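Local structure of uncharacterized ATP-binding protein MJECL15 (Methanocaldococcus jannaschii, 3H92) at residues 16-24 and 60-68. The protein is of unknown function but probably binds ATP, and the part described here is its small C-terminal domain of the helix-turn-helix clan. Sequence-based numbering, arbitrary orientation.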
loop_
_atom_site.group_PDB
_atom_site.type_symbol
_atom_site.label_atom_id
_atom_site.label_comp_id
_atom_site.label_asym_id
_atom_site.label_seq_id
_atom_site.Cartn_x
_atom_site.Cartn_y
_atom_site.Cartn_z
ATOM N N HIS A 16 10.798 3.596 0.230
ATOM C CA HIS A 16 10.129 2.594 -0.600
ATOM C C HIS A 16 8.742 3.067 -1.066
ATOM O O HIS A 16 8.455 3.039 -2.235
ATOM C CB HIS A 16 10.003 1.267 0.126
ATOM C CG HIS A 16 9.318 0.199 -0.679
ATOM N ND1 HIS A 16 8.505 -0.762 -0.108
ATOM C CD2 HIS A 16 9.323 -0.062 -2.014
ATOM C CE1 HIS A 16 8.032 -1.559 -1.055
ATOM N NE2 HIS A 16 8.511 -1.157 -2.219
ATOM N N LEU A 17 7.919 3.512 -0.131
ATOM C CA LEU A 17 6.590 3.974 -0.428
ATOM C C LEU A 17 6.693 5.242 -1.271
ATOM O O LEU A 17 6.043 5.338 -2.292
ATOM C CB LEU A 17 5.817 4.250 0.873
ATOM C CG LEU A 17 4.307 3.960 0.975
ATOM C CD1 LEU A 17 3.690 4.951 1.955
ATOM C CD2 LEU A 17 3.539 3.935 -0.389
ATOM N N GLU A 18 7.520 6.200 -0.860
ATOM C CA GLU A 18 7.847 7.367 -1.710
ATOM C C GLU A 18 8.208 7.018 -3.164
ATOM O O GLU A 18 7.661 7.585 -4.106
ATOM C CB GLU A 18 9.026 8.167 -1.132
ATOM C CG GLU A 18 8.696 8.993 0.114
ATOM C CD GLU A 18 9.925 9.684 0.734
ATOM O OE1 GLU A 18 10.101 9.590 1.991
ATOM O OE2 GLU A 18 10.701 10.318 -0.053
ATOM N N GLU A 19 9.133 6.087 -3.332
ATOM C CA GLU A 19 9.567 5.720 -4.661
ATOM C C GLU A 19 8.441 5.100 -5.466
ATOM O O GLU A 19 8.235 5.441 -6.646
ATOM C CB GLU A 19 10.783 4.775 -4.649
ATOM C CG GLU A 19 11.413 4.703 -6.079
ATOM C CD GLU A 19 12.720 3.925 -6.210
ATOM O OE1 GLU A 19 13.194 3.841 -7.379
ATOM O OE2 GLU A 19 13.258 3.411 -5.187
ATOM N N LEU A 20 7.709 4.196 -4.828
ATOM C CA LEU A 20 6.586 3.516 -5.449
ATOM C C LEU A 20 5.551 4.554 -5.858
ATOM O O LEU A 20 5.008 4.507 -6.957
ATOM C CB LEU A 20 5.922 2.546 -4.452
ATOM C CG LEU A 20 5.210 1.282 -4.970
ATOM C CD1 LEU A 20 3.907 1.055 -4.245
ATOM C CD2 LEU A 20 5.007 1.328 -6.477
ATOM N N LEU A 21 5.275 5.486 -4.963
ATOM C CA LEU A 21 4.284 6.499 -5.280
ATOM C C LEU A 21 4.695 7.387 -6.489
ATOM O O LEU A 21 3.820 7.739 -7.332
ATOM C CB LEU A 21 3.947 7.341 -4.046
ATOM C CG LEU A 21 2.992 6.694 -3.017
ATOM C CD1 LEU A 21 2.827 7.590 -1.822
ATOM C CD2 LEU A 21 1.655 6.389 -3.634
ATOM N N GLU A 22 6.002 7.719 -6.597
ATOM C CA GLU A 22 6.534 8.470 -7.769
ATOM C C GLU A 22 6.326 7.658 -9.062
ATOM O O GLU A 22 5.816 8.176 -10.064
ATOM C CB GLU A 22 8.021 8.868 -7.631
ATOM C CG GLU A 22 8.644 9.272 -9.012
ATOM C CD GLU A 22 10.203 9.296 -9.099
ATOM O OE1 GLU A 22 10.762 8.687 -10.075
ATOM O OE2 GLU A 22 10.840 9.946 -8.228
ATOM N N LYS A 23 6.691 6.378 -9.002
ATOM C CA LYS A 23 6.531 5.491 -10.137
ATOM C C LYS A 23 5.074 5.477 -10.602
ATOM O O LYS A 23 4.784 5.533 -11.797
ATOM C CB LYS A 23 7.037 4.077 -9.759
ATOM C CG LYS A 23 8.569 3.867 -9.905
ATOM C CD LYS A 23 9.053 4.263 -11.357
ATOM C CE LYS A 23 10.398 3.590 -11.851
ATOM N NZ LYS A 23 10.463 3.340 -13.345
ATOM N N VAL A 24 4.167 5.433 -9.637
ATOM C CA VAL A 24 2.757 5.306 -9.935
ATOM C C VAL A 24 2.195 6.584 -10.554
ATOM O O VAL A 24 1.347 6.515 -11.478
ATOM C CB VAL A 24 1.951 4.882 -8.680
ATOM C CG1 VAL A 24 0.477 4.983 -8.936
ATOM C CG2 VAL A 24 2.315 3.460 -8.302
ATOM N N ILE A 60 -3.541 -6.111 -6.537
ATOM C CA ILE A 60 -2.570 -6.924 -7.173
ATOM C C ILE A 60 -1.227 -6.204 -7.241
ATOM O O ILE A 60 -0.180 -6.758 -6.927
ATOM C CB ILE A 60 -3.053 -7.264 -8.570
ATOM C CG1 ILE A 60 -4.078 -8.376 -8.509
ATOM C CG2 ILE A 60 -1.921 -7.745 -9.430
ATOM C CD1 ILE A 60 -4.538 -8.819 -9.893
ATOM N N PHE A 61 -1.276 -4.935 -7.608
ATOM C CA PHE A 61 -0.088 -4.112 -7.731
ATOM C C PHE A 61 0.638 -3.887 -6.414
ATOM O O PHE A 61 1.845 -4.033 -6.281
ATOM C CB PHE A 61 -0.511 -2.773 -8.347
ATOM C CG PHE A 61 0.590 -1.781 -8.429
ATOM C CD1 PHE A 61 1.549 -1.886 -9.418
ATOM C CD2 PHE A 61 0.710 -0.768 -7.468
ATOM C CE1 PHE A 61 2.612 -0.979 -9.489
ATOM C CE2 PHE A 61 1.764 0.114 -7.510
ATOM C CZ PHE A 61 2.719 0.012 -8.519
ATOM N N LEU A 62 -0.122 -3.511 -5.410
ATOM C CA LEU A 62 0.427 -3.257 -4.086
ATOM C C LEU A 62 0.965 -4.473 -3.400
ATOM O O LEU A 62 1.824 -4.376 -2.558
ATOM C CB LEU A 62 -0.666 -2.630 -3.229
ATOM C CG LEU A 62 -1.085 -1.236 -3.692
ATOM C CD1 LEU A 62 -2.184 -0.723 -2.755
ATOM C CD2 LEU A 62 0.131 -0.291 -3.699
ATOM N N ILE A 63 0.423 -5.625 -3.744
ATOM C CA ILE A 63 0.942 -6.893 -3.258
ATOM C C ILE A 63 2.260 -7.166 -3.970
ATOM O O ILE A 63 3.275 -7.477 -3.327
ATOM C CB ILE A 63 -0.081 -8.062 -3.556
ATOM C CG1 ILE A 63 -1.243 -8.057 -2.564
ATOM C CG2 ILE A 63 0.597 -9.474 -3.570
ATOM C CD1 ILE A 63 -2.389 -8.903 -2.965
ATOM N N LYS A 64 2.228 -7.107 -5.309
ATOM C CA LYS A 64 3.417 -7.290 -6.137
ATOM C C LYS A 64 4.565 -6.383 -5.659
ATOM O O LYS A 64 5.709 -6.781 -5.636
ATOM C CB LYS A 64 3.071 -7.055 -7.620
ATOM C CG LYS A 64 4.234 -6.641 -8.570
ATOM C CD LYS A 64 3.756 -6.041 -10.010
ATOM C CE LYS A 64 4.342 -4.597 -10.387
ATOM N NZ LYS A 64 4.310 -4.150 -11.846
ATOM N N GLU A 65 4.242 -5.187 -5.234
ATOM C CA GLU A 65 5.229 -4.213 -4.854
ATOM C C GLU A 65 5.542 -4.223 -3.378
ATOM O O GLU A 65 6.139 -3.305 -2.850
ATOM C CB GLU A 65 4.707 -2.857 -5.272
ATOM C CG GLU A 65 4.513 -2.788 -6.758
ATOM C CD GLU A 65 5.844 -2.734 -7.523
ATOM O OE1 GLU A 65 6.953 -2.588 -6.905
ATOM O OE2 GLU A 65 5.777 -2.847 -8.773
ATOM N N ASN A 66 5.148 -5.292 -2.722
ATOM C CA ASN A 66 5.430 -5.546 -1.288
ATOM C C ASN A 66 5.014 -4.488 -0.295
ATOM O O ASN A 66 5.670 -4.283 0.727
ATOM C CB ASN A 66 6.901 -5.918 -1.069
ATOM C CG ASN A 66 7.295 -7.189 -1.802
ATOM O OD1 ASN A 66 8.237 -7.175 -2.608
ATOM N ND2 ASN A 66 6.561 -8.273 -1.570
ATOM N N ILE A 67 3.869 -3.879 -0.558
ATOM C CA ILE A 67 3.299 -2.881 0.350
ATOM C C ILE A 67 2.219 -3.591 1.176
ATOM O O ILE A 67 2.090 -3.352 2.386
ATOM C CB ILE A 67 2.736 -1.719 -0.437
ATOM C CG1 ILE A 67 3.841 -0.995 -1.210
ATOM C CG2 ILE A 67 1.969 -0.719 0.454
ATOM C CD1 ILE A 67 4.970 -0.333 -0.321
ATOM N N LEU A 68 1.452 -4.462 0.510
ATOM C CA LEU A 68 0.348 -5.141 1.190
ATOM C C LEU A 68 0.570 -6.633 1.165
ATOM O O LEU A 68 1.151 -7.150 0.222
ATOM C CB LEU A 68 -0.964 -4.844 0.537
ATOM C CG LEU A 68 -1.486 -3.399 0.582
ATOM C CD1 LEU A 68 -2.847 -3.341 -0.071
ATOM C CD2 LEU A 68 -1.593 -2.826 2.008
#
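Leu-20, on the long N-terminal helix 8-27, puts its two methyl groups among side chains from the end of helix 56-64 and the turn after it. Leu-20 CD2 lies 3.3 Å from CZ of Phe-61, while its CD1 meets CG1 of Ile-67 at 3.7 Å, the two side chains reaching toward each other, and touches Leu-62 CD2. One turn on, Val-24 CG2 meets the same rim of the Phe-61 ring, 3.5 Å from CZ. With CG anti to its backbone N (chi1 175°), Phe-61 sends this rim across to the long helix, and CG of Glu-65 lies over one ring face, offset toward the rim. At the polar end, the His-16 ring presents its edge to the backbone carbonyl of Glu-65, CE1 standing 3.1 Å from that O in the ring plane; Ile-67 CD1 approaches CE1 obliquely, at 3.4 Å. ND1 is hydrogen-bonded to Glu-13 OE2, which helps to set the turn of the ring. Glu-65 comes just before Asn-66, the C-prime residue, at positive phi, of the Schellman motif ending helix 56-64 (Ile-67 N to Leu-62 O, Asn-66 N to Ile-63 O). Methyl and ring contacts thus make up most of the join, Leu-40 of helix 33-45 continuing the core beyond Leu-62 and Ile-67.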